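Local coordinates for protein PrgB (Enterococcus faecalis, PDB 6GED) that probably acts as a cell-wall-anchored surface adhesin of the antigen I/II family, whose domain here holds a sodium ion and bound nucleic acid, at residues E134-P139 with D168-L173; Y195-L200 with Q300-S305; S199-L204 with D244-T249; T205-H210 with K289-V294; A211-D216 with G285-G290. All coordinates share one frame; numbering follows the deposited sequence.

Interaction 1. Residues E134-P139 with D168-L173; sequences ELQSSP and DVKTRL
Ser137 and Lys170 lie abreast on one face of two antiparallel strands, their CB atoms 3.9 Å apart, with Gln136 and Arg172 meeting further along. Ser137 holds OG away from its own backbone N (chi1 -177°), which points the hydroxyl across to the partner segment, where it donates to Asp168 O at 2.7 Å; a serine is short enough to make this bond right beside the backbone. Gln136 bends at chi2 (-82°) and lays its amide over the base of Arg172, Gln136 CD to Arg172 CB 3.8 Å, the amide and guanidinium planes being turned 46° apart. Its NE2 folds back to Leu135 O at 3.0 Å from above the carbonyl plane, which holds the bent side chain back against its own strand. Arg172 and Lys170 carry their charged groups past the contact to Asp216: Lys170 through a salt bridge to the carboxylate, Arg172 through the backbone O. Pro139 and Val169 instead make an apolar contact, CD to CG2 3.6 Å, and Val169 also packs on Leu145. Between these side chains the register slips by one residue. Lys170 O accepts from both Gln136 N (2.8 Å) and Ser137 N (3.1 Å), which approach from the same face of its plane, while Ser137 O takes the N-H of Lys170. Two residues of one strand facing a single residue of the next define a classic beta bulge, here between strands 124-137 and 169-179 of the large antiparallel sheet.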
# COMPACT_ATOMS: atom_id res chain seq x y z
N GLU A 134 -3.37 -8.49 -6.18
CA GLU A 134 -4.53 -9.37 -6.35
C GLU A 134 -5.63 -8.97 -5.39
O GLU A 134 -5.45 -9.05 -4.17
CB GLU A 134 -4.18 -10.85 -6.17
CG GLU A 134 -5.38 -11.75 -6.52
CD GLU A 134 -5.00 -13.22 -6.61
OE1 GLU A 134 -5.84 -14.01 -7.11
OE2 GLU A 134 -3.86 -13.58 -6.19
N LEU A 135 -6.80 -8.60 -5.93
CA LEU A 135 -7.94 -8.30 -5.08
C LEU A 135 -8.18 -9.45 -4.12
O LEU A 135 -8.22 -10.62 -4.53
CB LEU A 135 -9.21 -8.08 -5.95
CG LEU A 135 -10.48 -7.66 -5.20
CD1 LEU A 135 -11.34 -6.73 -6.07
CD2 LEU A 135 -11.29 -8.89 -4.81
N GLN A 136 -8.40 -9.14 -2.86
CA GLN A 136 -8.86 -10.16 -1.93
C GLN A 136 -10.23 -9.86 -1.34
O GLN A 136 -10.98 -10.79 -1.07
CB GLN A 136 -7.86 -10.34 -0.77
CG GLN A 136 -6.40 -10.51 -1.19
CD GLN A 136 -6.11 -11.92 -1.58
OE1 GLN A 136 -5.75 -12.76 -0.74
NE2 GLN A 136 -6.23 -12.21 -2.88
N SER A 137 -10.55 -8.59 -1.08
CA SER A 137 -11.87 -8.26 -0.52
C SER A 137 -12.27 -6.86 -0.99
O SER A 137 -11.42 -5.97 -1.12
CB SER A 137 -11.86 -8.31 1.02
OG SER A 137 -13.17 -8.07 1.60
N SER A 138 -13.58 -6.66 -1.19
CA SER A 138 -14.11 -5.39 -1.70
C SER A 138 -15.54 -5.19 -1.24
O SER A 138 -16.35 -6.13 -1.31
CB SER A 138 -14.08 -5.34 -3.23
OG SER A 138 -15.02 -4.38 -3.68
N PRO A 139 -15.87 -4.01 -0.70
CA PRO A 139 -17.24 -3.73 -0.25
C PRO A 139 -18.13 -3.07 -1.29
O PRO A 139 -19.18 -2.53 -0.91
CB PRO A 139 -17.00 -2.76 0.92
CG PRO A 139 -15.83 -1.92 0.46
CD PRO A 139 -14.91 -2.96 -0.26
N ASP A 168 -14.11 -5.65 4.33
CA ASP A 168 -12.79 -5.03 4.22
C ASP A 168 -12.50 -4.68 2.77
O ASP A 168 -12.92 -5.38 1.84
CB ASP A 168 -11.69 -6.00 4.70
CG ASP A 168 -11.65 -6.18 6.21
OD1 ASP A 168 -10.79 -6.97 6.70
OD2 ASP A 168 -12.43 -5.56 6.94
N VAL A 169 -11.75 -3.61 2.56
CA VAL A 169 -10.97 -3.48 1.34
C VAL A 169 -9.68 -4.27 1.59
O VAL A 169 -9.06 -4.07 2.62
CB VAL A 169 -10.67 -2.00 1.07
CG1 VAL A 169 -9.64 -1.84 -0.03
CG2 VAL A 169 -11.97 -1.18 0.75
N LYS A 170 -9.32 -5.20 0.70
CA LYS A 170 -8.05 -5.91 0.90
C LYS A 170 -7.42 -6.27 -0.43
O LYS A 170 -8.10 -6.77 -1.32
CB LYS A 170 -8.24 -7.18 1.75
CG LYS A 170 -6.85 -7.77 2.22
CD LYS A 170 -6.97 -8.59 3.52
CE LYS A 170 -7.39 -10.01 3.27
NZ LYS A 170 -7.31 -10.82 4.55
N THR A 171 -6.11 -6.10 -0.54
CA THR A 171 -5.37 -6.38 -1.76
C THR A 171 -4.12 -7.13 -1.33
O THR A 171 -3.52 -6.76 -0.32
CB THR A 171 -4.98 -5.07 -2.48
OG1 THR A 171 -6.14 -4.26 -2.71
CG2 THR A 171 -4.25 -5.31 -3.83
N ARG A 172 -3.76 -8.20 -2.03
CA ARG A 172 -2.47 -8.85 -1.78
C ARG A 172 -1.42 -8.28 -2.72
O ARG A 172 -1.69 -8.06 -3.90
CB ARG A 172 -2.60 -10.39 -1.97
CG ARG A 172 -1.31 -11.10 -1.52
CD ARG A 172 -1.47 -12.65 -1.42
NE ARG A 172 -0.29 -13.20 -0.72
CZ ARG A 172 -0.11 -13.07 0.58
NH1 ARG A 172 -1.03 -12.42 1.30
NH2 ARG A 172 0.99 -13.56 1.16
N LEU A 173 -0.19 -8.15 -2.24
CA LEU A 173 0.90 -7.60 -3.02
C LEU A 173 2.07 -8.55 -2.89
O LEU A 173 2.49 -8.88 -1.77
CB LEU A 173 1.29 -6.17 -2.52
CG LEU A 173 2.58 -5.54 -3.10
CD1 LEU A 173 2.59 -5.50 -4.61
CD2 LEU A 173 2.80 -4.10 -2.53

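Interaction 2. Residues Y195-L200 with Q300-S305; sequences YALSSL and QWFAFS. With NA (sodium ion), chain D.
Ser305 O receives the backbone N-H of Ala196 in a nearly straight bond of 2.8 Å, the one direct hydrogen bond between the two segments. The small methyl of Ala196 fits beside the same carbonyl, which is consistent with the close approach of the backbones. Further on they separate, and a water takes over, accepting from Ser198 N (3.0 Å) and donating to Ala303 O (2.7 Å). Strand 193-197 is an edge strand of a three-stranded sheet and strand 299-302 belongs to another, so the contact joins two sheets of the domain rather than neighbouring strands of one. Aromatic and aliphatic groups fill the buried seam. With CG of Tyr195 set between the backbone N and the carbonyl carbon (chi1 52°), its CB touches CE1 of Phe304 at 3.6 Å; the two rings are inclined at 41°. The ring of Phe302 is met at its edge, where CD2 of Leu197 lies 4.2 Å from CZ. The Tyr195 hydroxyl bonds to Asn221. At the other end Ser199 binds the sodium ion twice, through O at 2.3 Å and OG at 2.9 Å. A metal-bound water donates to Trp301 O (2.8 Å), while Asn201 and Glu212 add protein ligands to the ion.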
# COMPACT_ATOMS: atom_id res chain seq x y z
N TYR A 195 11.40 -4.13 5.16
CA TYR A 195 10.59 -3.13 4.44
C TYR A 195 9.61 -2.47 5.39
O TYR A 195 9.28 -3.01 6.43
CB TYR A 195 9.84 -3.73 3.25
CG TYR A 195 9.00 -4.97 3.52
CD1 TYR A 195 7.63 -4.87 3.74
CD2 TYR A 195 9.56 -6.23 3.45
CE1 TYR A 195 6.85 -6.04 3.94
CE2 TYR A 195 8.79 -7.39 3.67
CZ TYR A 195 7.44 -7.28 3.89
OH TYR A 195 6.70 -8.42 4.09
N ALA A 196 9.21 -1.25 5.06
CA ALA A 196 8.42 -0.47 6.01
C ALA A 196 6.95 -0.77 5.77
O ALA A 196 6.53 -0.86 4.62
CB ALA A 196 8.67 1.03 5.80
N LEU A 197 6.17 -0.90 6.85
CA LEU A 197 4.71 -0.95 6.75
C LEU A 197 4.27 0.30 7.50
O LEU A 197 4.23 0.31 8.73
CB LEU A 197 4.16 -2.24 7.35
CG LEU A 197 4.85 -3.42 6.64
CD1 LEU A 197 4.85 -4.70 7.43
CD2 LEU A 197 4.25 -3.61 5.24
N SER A 198 4.02 1.38 6.78
CA SER A 198 3.88 2.68 7.40
C SER A 198 2.49 3.27 7.21
O SER A 198 1.68 2.75 6.42
CB SER A 198 4.94 3.66 6.83
OG SER A 198 6.21 3.27 7.30
N SER A 199 2.25 4.37 7.93
CA SER A 199 1.03 5.19 7.73
C SER A 199 -0.22 4.32 7.84
O SER A 199 -1.13 4.41 7.03
CB SER A 199 1.07 5.89 6.36
OG SER A 199 0.08 6.92 6.24
N LEU A 200 -0.26 3.48 8.88
CA LEU A 200 -1.40 2.60 9.12
C LEU A 200 -2.28 3.33 10.12
O LEU A 200 -2.31 3.05 11.31
CB LEU A 200 -0.92 1.22 9.63
CG LEU A 200 -0.03 0.45 8.64
CD1 LEU A 200 0.51 -0.90 9.23
CD2 LEU A 200 -0.77 0.16 7.34
N GLN A 300 -7.39 4.15 -0.08
CA GLN A 300 -6.14 4.35 0.62
C GLN A 300 -4.97 4.51 -0.34
O GLN A 300 -5.01 4.10 -1.50
CB GLN A 300 -5.78 3.17 1.53
CG GLN A 300 -5.46 1.91 0.73
CD GLN A 300 -5.48 0.66 1.59
OE1 GLN A 300 -6.11 -0.35 1.23
NE2 GLN A 300 -4.85 0.73 2.74
N TRP A 301 -3.92 5.09 0.21
CA TRP A 301 -2.62 5.15 -0.42
C TRP A 301 -1.71 4.17 0.30
O TRP A 301 -1.55 4.27 1.52
CB TRP A 301 -2.07 6.57 -0.26
CG TRP A 301 -0.68 6.71 -0.74
CD1 TRP A 301 -0.04 5.96 -1.70
CD2 TRP A 301 0.25 7.74 -0.33
NE1 TRP A 301 1.25 6.45 -1.88
CE2 TRP A 301 1.44 7.53 -1.05
CE3 TRP A 301 0.19 8.79 0.59
CZ2 TRP A 301 2.58 8.33 -0.88
CZ3 TRP A 301 1.31 9.61 0.75
CH2 TRP A 301 2.49 9.37 0.02
N PHE A 302 -1.13 3.21 -0.43
CA PHE A 302 -0.17 2.29 0.15
C PHE A 302 1.14 2.49 -0.61
O PHE A 302 1.18 2.33 -1.83
CB PHE A 302 -0.61 0.81 0.09
CG PHE A 302 0.40 -0.08 0.79
CD1 PHE A 302 0.29 -0.30 2.14
CD2 PHE A 302 1.52 -0.54 0.11
CE1 PHE A 302 1.26 -1.05 2.82
CE2 PHE A 302 2.49 -1.29 0.77
CZ PHE A 302 2.34 -1.53 2.14
N ALA A 303 2.18 2.92 0.13
CA ALA A 303 3.50 3.20 -0.42
C ALA A 303 4.44 2.10 0.06
O ALA A 303 4.39 1.69 1.23
CB ALA A 303 4.04 4.58 0.00
N PHE A 304 5.25 1.58 -0.83
CA PHE A 304 6.20 0.55 -0.47
C PHE A 304 7.59 1.18 -0.47
O PHE A 304 7.97 1.82 -1.45
CB PHE A 304 6.14 -0.64 -1.43
CG PHE A 304 7.23 -1.65 -1.18
CD1 PHE A 304 7.10 -2.58 -0.18
CD2 PHE A 304 8.43 -1.59 -1.90
CE1 PHE A 304 8.13 -3.49 0.08
CE2 PHE A 304 9.48 -2.49 -1.63
CZ PHE A 304 9.32 -3.43 -0.65
N SER A 305 8.34 0.97 0.61
CA SER A 305 9.70 1.47 0.68
C SER A 305 10.43 0.75 1.80
O SER A 305 9.82 0.06 2.62
CB SER A 305 9.73 2.99 0.95
OG SER A 305 9.56 3.20 2.34
NA NA D . -2.51 5.75 5.80
O HOH W 1 3.65 1.58 3.83
O HOH W 2 -1.80 6.08 3.69
O HOH W 3 -2.66 8.32 6.00

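Interaction 3. Residues S199-L204 with D244-T249; sequences SLNSSL and DIDYGT. With NA (sodium ion), chain D; EDO (1,2-ethanediol), chain E.
Behind the sodium site, Asp246 positions Asn201, one of the metal's ligands. The amide of Asn201 does double duty: OD1 binds sodium at 2.5 Å, and ND2 donates to Asp246 OD1 at 2.7 Å, almost straight (169°) and onto the syn lone pair. With ND2 committed to the carboxylate and OD1 to the ion, the flip of the amide is set; the two planes are nearly coplanar, 16° apart. The nearby negative charge may also polarise the amide in favour of metal binding. Asp246 is itself steadied through OD2 by Asn256 ND2, and a water joins its OD1 to Ser203 OG (2.8 Å from that water). Ligand and second shell are carried by two irregular loops, which are shaped by side chains that accept from backbone N-H groups. Asp244 OD1 accepts from Asp246 N at 2.8 Å, an Asx turn, and also from Tyr247 N at 2.9 Å; its OD2 takes both N and OG1 of Thr249. In the facing loop Ser202 OG accepts from Leu204 N (3.2 Å) in an ST turn, and this hydroxyl also bonds to Ser241 O. Aspartate and serine suit such turns, since their oxygens sit close enough to the main chain to replace carbonyl acceptors. The loops are stitched together by Ile245 N donating to Ser202 O at 2.8 Å. Beside that bond, Ser203 presents CB to the edge of the Tyr247 ring, in its plane and 3.5 Å from CD1.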
# COMPACT_ATOMS: atom_id res chain seq x y z
N SER A 199 2.25 4.37 7.93
CA SER A 199 1.03 5.19 7.73
C SER A 199 -0.22 4.32 7.84
O SER A 199 -1.13 4.41 7.03
CB SER A 199 1.07 5.89 6.36
OG SER A 199 0.08 6.92 6.24
N LEU A 200 -0.26 3.48 8.88
CA LEU A 200 -1.40 2.60 9.12
C LEU A 200 -2.28 3.33 10.12
O LEU A 200 -2.31 3.05 11.31
CB LEU A 200 -0.92 1.22 9.63
CG LEU A 200 -0.03 0.45 8.64
CD1 LEU A 200 0.51 -0.90 9.23
CD2 LEU A 200 -0.77 0.16 7.34
N ASN A 201 -2.99 4.32 9.60
CA ASN A 201 -3.81 5.17 10.44
C ASN A 201 -5.14 4.48 10.80
O ASN A 201 -5.60 3.55 10.13
CB ASN A 201 -4.09 6.47 9.68
CG ASN A 201 -4.93 6.23 8.42
OD1 ASN A 201 -4.44 5.73 7.41
ND2 ASN A 201 -6.20 6.59 8.49
N SER A 202 -5.76 4.97 11.88
CA SER A 202 -6.99 4.39 12.41
C SER A 202 -7.82 5.47 13.08
O SER A 202 -7.30 6.29 13.83
CB SER A 202 -6.71 3.30 13.46
OG SER A 202 -7.93 2.80 14.02
N SER A 203 -9.14 5.44 12.80
CA SER A 203 -10.12 6.24 13.52
C SER A 203 -11.13 5.35 14.25
O SER A 203 -12.23 5.81 14.60
CB SER A 203 -10.83 7.20 12.56
OG SER A 203 -11.33 6.46 11.45
N LEU A 204 -10.78 4.08 14.47
CA LEU A 204 -11.76 3.13 15.01
C LEU A 204 -12.22 3.57 16.39
O LEU A 204 -11.40 3.93 17.25
CB LEU A 204 -11.16 1.73 15.09
CG LEU A 204 -11.09 0.93 13.80
CD1 LEU A 204 -10.27 -0.35 14.06
CD2 LEU A 204 -12.50 0.56 13.30
N ASP A 244 -8.63 4.97 17.92
CA ASP A 244 -8.46 6.17 17.13
C ASP A 244 -7.10 6.80 17.42
O ASP A 244 -6.76 7.04 18.57
CB ASP A 244 -9.62 7.14 17.47
CG ASP A 244 -9.54 8.47 16.74
OD1 ASP A 244 -8.93 8.54 15.67
OD2 ASP A 244 -10.15 9.46 17.24
N ILE A 245 -6.32 7.02 16.36
CA ILE A 245 -5.09 7.81 16.45
C ILE A 245 -5.13 8.88 15.35
O ILE A 245 -4.11 9.52 15.04
CB ILE A 245 -3.83 6.95 16.36
CG1 ILE A 245 -3.82 6.12 15.07
CG2 ILE A 245 -3.74 6.00 17.58
CD1 ILE A 245 -2.44 5.29 14.83
N ASP A 246 -6.31 9.08 14.77
CA ASP A 246 -6.49 10.05 13.69
C ASP A 246 -7.23 11.32 14.09
O ASP A 246 -6.88 12.41 13.62
CB ASP A 246 -7.26 9.38 12.54
CG ASP A 246 -6.39 8.52 11.67
OD1 ASP A 246 -6.96 7.95 10.71
OD2 ASP A 246 -5.15 8.39 11.93
N TYR A 247 -8.26 11.24 14.95
CA TYR A 247 -9.13 12.39 15.21
C TYR A 247 -9.05 12.90 16.65
O TYR A 247 -9.83 13.78 17.03
CB TYR A 247 -10.59 12.07 14.86
CG TYR A 247 -10.79 11.91 13.39
CD1 TYR A 247 -10.75 10.66 12.79
CD2 TYR A 247 -10.96 13.02 12.58
CE1 TYR A 247 -10.90 10.52 11.41
CE2 TYR A 247 -11.12 12.90 11.19
CZ TYR A 247 -11.10 11.65 10.62
OH TYR A 247 -11.25 11.54 9.25
N GLY A 248 -8.18 12.34 17.47
CA GLY A 248 -8.06 12.84 18.82
C GLY A 248 -9.09 12.34 19.79
O GLY A 248 -9.11 12.82 20.92
N THR A 249 -9.96 11.40 19.41
CA THR A 249 -10.99 10.95 20.34
C THR A 249 -10.60 9.71 21.13
O THR A 249 -11.31 9.36 22.09
CB THR A 249 -12.30 10.68 19.58
OG1 THR A 249 -12.19 9.45 18.86
CG2 THR A 249 -12.55 11.80 18.59
NA NA D . -2.51 5.75 5.80
C1 EDO E . -6.76 12.60 7.76
O1 EDO E . -7.15 12.87 9.12
C2 EDO E . -6.42 11.12 7.64
O2 EDO E . -7.34 10.40 8.47
O HOH W 4 -9.33 7.38 9.64
O HOH W 3 -2.66 8.32 6.00
O HOH W 2 -1.80 6.08 3.69

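Interaction 4. Residues T205-H210 with K289-V294; sequences TNKGGH and KGKSNV
Lys291 reaches across to the backbone of Lys207, where its NZ comes within 3.4 Å of CA, and its CE lies close beside Lys207 CB. Lys207 is poorly ordered, so little should be read into the tightness of that carbon pair. The ammonium group is engaged by a water, to which NZ donates at 2.7 Å. That water also lies 2.9 Å from Thr205 O, probably as donor, and receives a weak bond of 3.1 Å from Gly208 N. A lysine suits this position: its long chain, bent at chi2 and again at chi4 (71°), can span the gap between loops while its ammonium group is held by the water. The second point of contact is van der Waals packing of a methyl on a peptide. Val294 turns CG1 onto the peptide of Gly209, 3.6 Å from Gly209 O, and its methyls rest against main chain that carries no side chain of its own. The backbone of Gly209 (phi 85°, psi 175°) calls for glycine. Behind this first shell, the 205-210 loop is drawn together by Thr205 N donating to Gly208 O at 2.9 Å, and it is fastened to the neighbouring loop where His210 N meets Ser203 OG. On the other side Thr288 OG1 bonds to Lys291 O, and Ser297 OG to Val294 O. The whole is a water-mediated contact between two surface loops, the one leading into strand 211-215 and the other leaving its sheet partner, strand 280-287.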
# COMPACT_ATOMS: atom_id res chain seq x y z
N THR A 205 -13.54 3.55 16.60
CA THR A 205 -14.11 3.74 17.94
C THR A 205 -15.19 2.69 18.18
O THR A 205 -15.38 1.80 17.35
CB THR A 205 -14.73 5.14 18.11
OG1 THR A 205 -15.93 5.23 17.33
CG2 THR A 205 -13.77 6.24 17.73
N ASN A 206 -15.94 2.84 19.27
CA ASN A 206 -16.88 1.81 19.71
C ASN A 206 -17.92 1.44 18.66
O ASN A 206 -18.35 0.28 18.60
CB ASN A 206 -17.58 2.25 21.00
CG ASN A 206 -17.12 1.43 22.18
OD1 ASN A 206 -16.37 0.47 22.02
ND2 ASN A 206 -17.57 1.81 23.37
N LYS A 207 -18.36 2.39 17.83
CA LYS A 207 -18.98 1.94 16.59
C LYS A 207 -18.88 3.06 15.55
O LYS A 207 -19.82 3.82 15.28
CB LYS A 207 -20.40 1.39 16.83
CG LYS A 207 -21.64 2.28 16.75
CD LYS A 207 -22.45 1.95 15.50
CE LYS A 207 -23.59 2.95 15.31
NZ LYS A 207 -24.14 2.98 13.92
N GLY A 208 -17.69 3.16 14.99
CA GLY A 208 -17.48 3.98 13.83
C GLY A 208 -16.01 3.91 13.50
O GLY A 208 -15.23 3.29 14.22
N GLY A 209 -15.65 4.57 12.42
CA GLY A 209 -14.24 4.67 12.08
C GLY A 209 -13.75 3.47 11.29
O GLY A 209 -14.45 2.48 11.01
N HIS A 210 -12.50 3.59 10.87
CA HIS A 210 -11.91 2.53 10.09
C HIS A 210 -10.42 2.56 10.38
O HIS A 210 -9.90 3.53 10.95
CB HIS A 210 -12.19 2.70 8.59
CG HIS A 210 -11.43 3.80 7.96
ND1 HIS A 210 -11.85 5.11 7.98
CD2 HIS A 210 -10.23 3.79 7.32
CE1 HIS A 210 -10.95 5.86 7.37
NE2 HIS A 210 -9.96 5.08 6.96
N LYS A 289 -14.32 -3.15 10.68
CA LYS A 289 -14.81 -4.22 11.57
C LYS A 289 -16.27 -4.57 11.30
O LYS A 289 -17.05 -4.85 12.21
CB LYS A 289 -14.59 -3.83 13.04
CG LYS A 289 -13.14 -3.37 13.33
CD LYS A 289 -12.63 -3.92 14.62
CE LYS A 289 -13.29 -3.27 15.81
NZ LYS A 289 -12.66 -3.69 17.09
N GLY A 290 -16.66 -4.54 10.03
CA GLY A 290 -17.96 -5.05 9.62
C GLY A 290 -19.02 -4.00 9.45
O GLY A 290 -20.16 -4.34 9.08
N LYS A 291 -18.71 -2.74 9.73
CA LYS A 291 -19.73 -1.69 9.69
C LYS A 291 -19.86 -1.14 8.27
O LYS A 291 -18.85 -0.84 7.63
CB LYS A 291 -19.37 -0.57 10.66
CG LYS A 291 -19.02 -1.07 12.05
CD LYS A 291 -19.77 -0.32 13.14
CE LYS A 291 -19.75 -1.09 14.47
NZ LYS A 291 -18.40 -1.12 15.14
N SER A 292 -21.10 -1.01 7.78
CA SER A 292 -21.27 -0.61 6.38
C SER A 292 -21.33 0.90 6.21
O SER A 292 -21.00 1.41 5.13
CB SER A 292 -22.53 -1.24 5.80
OG SER A 292 -23.64 -0.69 6.50
N ASN A 293 -21.72 1.63 7.24
CA ASN A 293 -22.05 3.04 7.07
C ASN A 293 -20.99 3.94 7.69
O ASN A 293 -21.31 4.80 8.50
CB ASN A 293 -23.41 3.33 7.69
CG ASN A 293 -23.68 2.48 8.93
OD1 ASN A 293 -22.74 2.12 9.66
ND2 ASN A 293 -24.95 2.14 9.17
N VAL A 294 -19.73 3.72 7.35
CA VAL A 294 -18.63 4.56 7.79
C VAL A 294 -18.15 5.36 6.59
O VAL A 294 -17.75 4.75 5.58
CB VAL A 294 -17.48 3.71 8.36
CG1 VAL A 294 -16.38 4.63 8.93
CG2 VAL A 294 -18.04 2.73 9.38
O HOH W 5 -16.22 0.44 14.98

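Interaction 5. Residues A211-D216 with G285-G290; sequences AEFVSD and GMTTKG. With NA (sodium ion), chain D.
Phe213 folds its ring flat over Gly285, and here the packing is closest. The glycine CA stands 3.9 Å from the ring centroid, only 20° off the normal, a CH-pi contact over the face; ring atom CE1 comes to 3.2 Å from Met286 N. Glycine suits the place, since the ring occupies the position a CB would take. A chi1 of 68° swings the Phe213 side chain across the neighbouring strand. The ring edge meets Thr287 N in its plane, CD1 lies 3.9 Å from Thr287 CG2, and Lys238 adds a cation-pi contact. An aromatic ring covering a cross-strand glycine is a known beta-sheet pairing, and it occurs here between antiparallel strands 211-215 and 280-287. Gly285 O accepts from Phe213 N at 2.9 Å and Gly285 N donates back to Phe213 O at 3.0 Å; Ala211 and Thr287 exchange a second such pair. The face bearing Glu212 and Met286 is looser: Glu212 OE2 is 4.3 Å from Met286 CE. The other carboxylate oxygen of Glu212, OE1, binds the sodium ion at 2.6 Å, and its charge can partly balance the ion's, while the flexible methionine packs on Gln300 and His210. Beyond the paired residues the segments part. Lys289 and Gly290 turn out to solvent, in a bend begun by Thr287 OG1, which accepts from Lys289 N at 3.0 Å in an ST turn and also bonds to Asp168.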
# COMPACT_ATOMS: atom_id res chain seq x y z
N ALA A 211 -9.75 1.47 10.05
CA ALA A 211 -8.29 1.46 10.15
C ALA A 211 -7.69 0.90 8.88
O ALA A 211 -8.23 -0.04 8.29
CB ALA A 211 -7.78 0.64 11.34
N GLU A 212 -6.55 1.46 8.48
CA GLU A 212 -5.74 0.81 7.48
C GLU A 212 -4.89 -0.29 8.15
O GLU A 212 -4.46 -0.15 9.29
CB GLU A 212 -4.85 1.85 6.78
CG GLU A 212 -5.74 3.00 6.23
CD GLU A 212 -5.07 3.88 5.21
OE1 GLU A 212 -3.87 3.71 4.98
OE2 GLU A 212 -5.75 4.77 4.64
N PHE A 213 -4.64 -1.38 7.42
CA PHE A 213 -4.03 -2.55 8.04
C PHE A 213 -3.10 -3.24 7.06
O PHE A 213 -3.18 -3.00 5.85
CB PHE A 213 -5.08 -3.57 8.58
CG PHE A 213 -5.88 -4.28 7.48
CD1 PHE A 213 -7.16 -3.84 7.18
CD2 PHE A 213 -5.39 -5.42 6.82
CE1 PHE A 213 -7.95 -4.48 6.20
CE2 PHE A 213 -6.19 -6.08 5.82
CZ PHE A 213 -7.47 -5.58 5.53
N VAL A 214 -2.22 -4.09 7.61
CA VAL A 214 -1.49 -5.08 6.82
C VAL A 214 -1.79 -6.44 7.45
O VAL A 214 -2.23 -6.53 8.61
CB VAL A 214 0.05 -4.80 6.71
CG1 VAL A 214 0.34 -3.51 5.89
CG2 VAL A 214 0.70 -4.68 8.08
N SER A 215 -1.63 -7.49 6.67
CA SER A 215 -1.99 -8.81 7.16
C SER A 215 -1.43 -9.85 6.20
O SER A 215 -0.86 -9.50 5.16
CB SER A 215 -3.51 -8.95 7.28
OG SER A 215 -4.06 -8.80 5.99
N ASP A 216 -1.65 -11.13 6.52
CA ASP A 216 -1.50 -12.20 5.54
C ASP A 216 -0.11 -12.21 4.92
O ASP A 216 0.07 -12.16 3.70
CB ASP A 216 -2.60 -12.05 4.49
CG ASP A 216 -3.98 -12.18 5.13
OD1 ASP A 216 -4.77 -11.23 5.04
OD2 ASP A 216 -4.23 -13.20 5.77
N GLY A 285 -4.98 -3.27 3.47
CA GLY A 285 -6.35 -2.87 3.21
C GLY A 285 -6.90 -1.91 4.24
O GLY A 285 -6.16 -1.22 4.95
N MET A 286 -8.23 -1.90 4.30
CA MET A 286 -8.97 -1.03 5.23
C MET A 286 -10.09 -1.84 5.86
O MET A 286 -10.79 -2.58 5.16
CB MET A 286 -9.59 0.16 4.49
CG MET A 286 -8.54 0.83 3.60
SD MET A 286 -9.36 2.11 2.61
CE MET A 286 -9.70 3.28 3.96
N THR A 287 -10.28 -1.68 7.16
CA THR A 287 -11.33 -2.42 7.84
C THR A 287 -12.20 -1.46 8.63
O THR A 287 -11.69 -0.51 9.24
CB THR A 287 -10.76 -3.53 8.76
OG1 THR A 287 -11.84 -4.22 9.42
CG2 THR A 287 -9.84 -2.98 9.83
N THR A 288 -13.51 -1.71 8.57
CA THR A 288 -14.46 -1.05 9.45
C THR A 288 -14.97 -2.00 10.52
O THR A 288 -15.98 -1.72 11.17
CB THR A 288 -15.65 -0.50 8.64
OG1 THR A 288 -16.30 -1.58 7.97
CG2 THR A 288 -15.18 0.49 7.59
N LYS A 289 -14.32 -3.15 10.68
CA LYS A 289 -14.81 -4.22 11.57
C LYS A 289 -16.27 -4.57 11.30
O LYS A 289 -17.05 -4.85 12.21
CB LYS A 289 -14.59 -3.83 13.04
CG LYS A 289 -13.14 -3.37 13.33
CD LYS A 289 -12.63 -3.92 14.62
CE LYS A 289 -13.29 -3.27 15.81
NZ LYS A 289 -12.66 -3.69 17.09
N GLY A 290 -16.66 -4.54 10.03
CA GLY A 290 -17.96 -5.05 9.62
C GLY A 290 -19.02 -4.00 9.45
O GLY A 290 -20.16 -4.34 9.08
NA NA D . -2.51 5.75 5.80
O HOH W 3 -2.66 8.32 6.00
O HOH W 2 -1.80 6.08 3.69

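How the interactions relate
The sodium ion ties three contacts together: interactions 2 and 3 share Ser199, interaction 3 adds Asn201, and interaction 5 contributes Glu212, with two waters completing the shell. Interactions 3 and 5 also join through the backbone, Asn201 O to Glu212 N at 2.8 Å. Interaction 1 adjoins interaction 5 in the same large sheet, their centres 10 Å apart, and the salt bridge of Lys170 NZ to Asp216 OD1 (2.6 Å) links them. Gln300 of interaction 2 bonds weakly to Gly285 O of interaction 5, bringing the second sheet in. Interaction 4 lies outermost; His210, about 8 Å from the sodium ion, packs against Met286 and connects that surface loop pair to the metal-bearing strands.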